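Local coordinates for triphenylmethane reductase (Citrobacter sp., PDB 2JL1), which binds NADP(H) in a Rossmann-type domain and probably uses the cofactor to reduce and so decolorise triphenylmethane dyes, at residues P225-F228 and E229-K232; I251-A254 and I255-G258. All blocks are in the same frame, centred on the assembly; numbering follows the deposited sequence.

Contact 1 of 2, residues P225-F228 and E229-K232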
# COMPACT_ATOMS: atom_id res chain seq x y z
N PRO A 225 -35.94 -1.61 9.67
CA PRO A 225 -34.93 -0.79 9.00
C PRO A 225 -34.98 0.63 9.55
O PRO A 225 -36.07 1.19 9.73
CB PRO A 225 -35.39 -0.86 7.53
CG PRO A 225 -36.94 -0.87 7.65
CD PRO A 225 -37.23 -1.62 8.94
N VAL A 226 -33.83 1.18 9.91
CA VAL A 226 -33.78 2.55 10.46
C VAL A 226 -32.69 3.33 9.77
O VAL A 226 -31.94 2.75 8.99
CB VAL A 226 -33.56 2.58 12.01
CG1 VAL A 226 -34.75 1.95 12.76
CG2 VAL A 226 -32.26 1.90 12.40
N SER A 227 -32.58 4.63 10.06
CA SER A 227 -31.49 5.44 9.56
C SER A 227 -30.16 5.15 10.28
O SER A 227 -30.15 4.57 11.37
CB SER A 227 -31.84 6.93 9.67
OG SER A 227 -31.76 7.40 11.01
N PHE A 228 -29.05 5.55 9.66
CA PHE A 228 -27.76 5.59 10.31
C PHE A 228 -27.81 6.18 11.73
O PHE A 228 -27.31 5.57 12.69
CB PHE A 228 -26.79 6.40 9.45
CG PHE A 228 -25.37 6.41 9.97
CD1 PHE A 228 -24.46 5.44 9.56
CD2 PHE A 228 -24.93 7.41 10.83
CE1 PHE A 228 -23.14 5.45 10.01
CE2 PHE A 228 -23.61 7.42 11.30
CZ PHE A 228 -22.72 6.43 10.88
N GLU A 229 -28.40 7.35 11.87
CA GLU A 229 -28.42 8.05 13.16
C GLU A 229 -29.39 7.35 14.13
O GLU A 229 -29.11 7.24 15.32
CB GLU A 229 -28.75 9.55 12.98
CG GLU A 229 -27.88 10.53 13.82
CD GLU A 229 -26.35 10.45 13.55
OE1 GLU A 229 -25.62 10.07 14.48
OE2 GLU A 229 -25.88 10.78 12.42
N GLU A 230 -30.50 6.84 13.62
CA GLU A 230 -31.38 6.03 14.45
C GLU A 230 -30.68 4.75 14.94
O GLU A 230 -30.84 4.36 16.10
CB GLU A 230 -32.67 5.70 13.72
CG GLU A 230 -33.61 6.90 13.57
CD GLU A 230 -34.78 6.60 12.65
OE1 GLU A 230 -34.60 5.89 11.63
OE2 GLU A 230 -35.89 7.08 12.96
N GLU A 231 -29.90 4.11 14.08
CA GLU A 231 -29.12 2.93 14.47
C GLU A 231 -28.13 3.22 15.61
O GLU A 231 -28.16 2.55 16.64
CB GLU A 231 -28.39 2.30 13.28
CG GLU A 231 -27.66 0.98 13.62
CD GLU A 231 -28.62 -0.18 13.95
OE1 GLU A 231 -29.81 -0.13 13.57
OE2 GLU A 231 -28.17 -1.14 14.59
N LYS A 232 -27.27 4.22 15.39
CA LYS A 232 -26.26 4.64 16.37
C LYS A 232 -26.88 4.83 17.75
O LYS A 232 -26.35 4.32 18.75
CB LYS A 232 -25.56 5.92 15.90
CG LYS A 232 -24.09 6.05 16.31
CD LYS A 232 -23.29 6.90 15.30
CE LYS A 232 -23.30 8.39 15.67
NZ LYS A 232 -22.51 9.28 14.73

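Contact 2 of 2, residues I251-A254 and I255-G258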
# COMPACT_ATOMS: atom_id res chain seq x y z
N ILE A 251 -20.86 -0.08 9.19
CA ILE A 251 -20.78 -1.35 8.45
C ILE A 251 -22.15 -1.63 7.81
O ILE A 251 -22.21 -2.06 6.65
CB ILE A 251 -20.29 -2.51 9.37
CG1 ILE A 251 -18.77 -2.38 9.61
CG2 ILE A 251 -20.59 -3.87 8.76
CD1 ILE A 251 -18.23 -3.32 10.76
N TYR A 252 -23.23 -1.37 8.54
CA TYR A 252 -24.57 -1.55 7.97
C TYR A 252 -24.78 -0.57 6.81
O TYR A 252 -25.36 -0.92 5.81
CB TYR A 252 -25.64 -1.29 9.03
CG TYR A 252 -25.83 -2.37 10.07
CD1 TYR A 252 -25.67 -3.73 9.76
CD2 TYR A 252 -26.27 -2.04 11.35
CE1 TYR A 252 -25.89 -4.72 10.72
CE2 TYR A 252 -26.49 -3.02 12.32
CZ TYR A 252 -26.30 -4.35 12.00
OH TYR A 252 -26.55 -5.30 12.95
N ASP A 253 -24.28 0.64 6.95
CA ASP A 253 -24.46 1.65 5.89
C ASP A 253 -23.70 1.23 4.62
O ASP A 253 -24.22 1.36 3.52
CB ASP A 253 -24.00 3.04 6.39
CG ASP A 253 -24.22 4.13 5.36
OD1 ASP A 253 -23.23 4.60 4.78
OD2 ASP A 253 -25.37 4.51 5.11
N ALA A 254 -22.50 0.68 4.78
CA ALA A 254 -21.72 0.23 3.63
C ALA A 254 -22.49 -0.92 2.96
O ALA A 254 -22.61 -0.96 1.75
CB ALA A 254 -20.30 -0.24 4.09
N ILE A 255 -23.02 -1.82 3.78
CA ILE A 255 -23.84 -2.92 3.29
C ILE A 255 -25.05 -2.39 2.49
O ILE A 255 -25.29 -2.87 1.37
CB ILE A 255 -24.25 -3.92 4.42
CG1 ILE A 255 -23.03 -4.72 4.89
CG2 ILE A 255 -25.37 -4.90 3.94
CD1 ILE A 255 -23.30 -5.47 6.22
N SER A 256 -25.76 -1.37 3.03
CA SER A 256 -26.89 -0.78 2.29
C SER A 256 -26.46 -0.22 0.93
O SER A 256 -27.32 0.01 0.09
CB SER A 256 -27.56 0.34 3.07
OG SER A 256 -26.78 1.52 3.03
N LYS A 257 -25.16 0.03 0.75
CA LYS A 257 -24.62 0.59 -0.50
C LYS A 257 -23.88 -0.45 -1.37
O LYS A 257 -23.16 -0.08 -2.32
CB LYS A 257 -23.67 1.77 -0.18
CG LYS A 257 -24.44 3.01 0.32
CD LYS A 257 -23.54 4.02 1.04
CE LYS A 257 -24.35 5.22 1.51
NZ LYS A 257 -23.46 6.06 2.40
N GLY A 258 -24.07 -1.73 -1.05
CA GLY A 258 -23.54 -2.80 -1.88
C GLY A 258 -22.13 -3.29 -1.55
O GLY A 258 -21.55 -4.06 -2.32

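Contact 1 of 2, residues P225-F228 and E229-K232
Glu230 reaches back from the first turn of helix 228-237 to grip Ser227, and its side chain can be followed atom by atom. Glu230 CB lies 3.3 Å from Ser227 OG and 3.7 Å from Val226 CB. CG, set anti to the carbonyl carbon (chi1 -72°), passes 3.2 Å from Ser227 OG, and the chain then runs extended, carrying the carboxylate past the hydroxyl to the preceding backbone. At the tip OE1 takes the N-H of Ser227 on its anti lone pair, 2.9 Å from Ser227 N and almost perfectly straight at 177°. Ser227 OG returns the favour by accepting from Glu230 N at 3.0 Å. Together the two reciprocal bonds make a capping box, with Ser227 as the N-cap, where strand 222-225 gives way to helix. Behind it the ordinary helical bonds begin, from Glu231 N to Ser227 O and from Lys232 N to Phe228 O. On Phe228 the ring carbon CE2 meets Lys232 CD at 4.0 Å, while Glu229 OE2 comes in at the ring edge, in plane. Lys232 NZ forms a salt bridge with Glu229 OE1, 3.2 Å away, and another with Glu246 of helix 242-256.

Contact 2 of 2, residues I251-A254 and I255-G258
Asp253, in the last turn of helix 242-256, and Lys257, just past it, supply the ionic part of this contact. Lys257 NZ sits 2.8 Å from Asp253 OD1 in a salt bridge that is also a hydrogen bond, made on the syn lone pair of OD1. The lysine chain is extended beyond CG and climbs back alongside the preceding turn, its CG and CD passing Asp253 O before CE draws near the carboxylate. The carboxylate of Asp253 meets the ammonium group because chi1 (-178°) swings CG to the side opposite the backbone N.

Hydrogen bonds to the backbone form a second group. Regular helical pairing persists from Ile255 N to Ile251 O and from Ser256 N to Tyr252 O. Ser256 OG, placed between its backbone N and carbonyl carbon (chi1 76°), donates to Asp253 O over a short 2.6 Å. That carbonyl also receives a weak bond from Lys257 N, whose stronger partner is Ala254 O at 2.9 Å; there the donor stands above the carbonyl plane. The helix is closing in a Schellman motif: Gly258, the C-prime residue with phi 90°, gives its N-H to Ile255 O, and Glu259 N turns back to Ala254 O.

Apolar contact is modest. Ile251 CG2 touches Ile255 CD1 at 4.0 Å, the two side chains crossing at a slant.

Beyond the segments, Ile251, Tyr252 and Ile255 pack against Phe147 of helix 144-147, and Tyr252 meets Phe206 edge-to-face. Tyr252 also touches Glu231, and Asp253 touches Phe228, both of helix 228-237, while Ala254 touches Ile115 in the loop between strand 101-107 and helix 117-130.

In the fold
Contact 1 starts a helix and contact 2 ends the next one along the chain, a worked pairing of N-cap and C-cap signals in consecutive helices. Their centres are about 12 Å apart, and they touch directly: Glu231 OE2 packs 3.4 Å from Tyr252 CE2, and Phe228 CD1 lies 4.0 Å from Asp253 CB. Asn164, beyond strand 160-163, is touched by side chains from both. Contact 2 is the nearer to the cofactor, with the side chain of Ile251 about 6 Å from the bound NADP and about 9 Å from that of Tyr143, which binds it. Contact 1 lies farther out, away from the annotated sites.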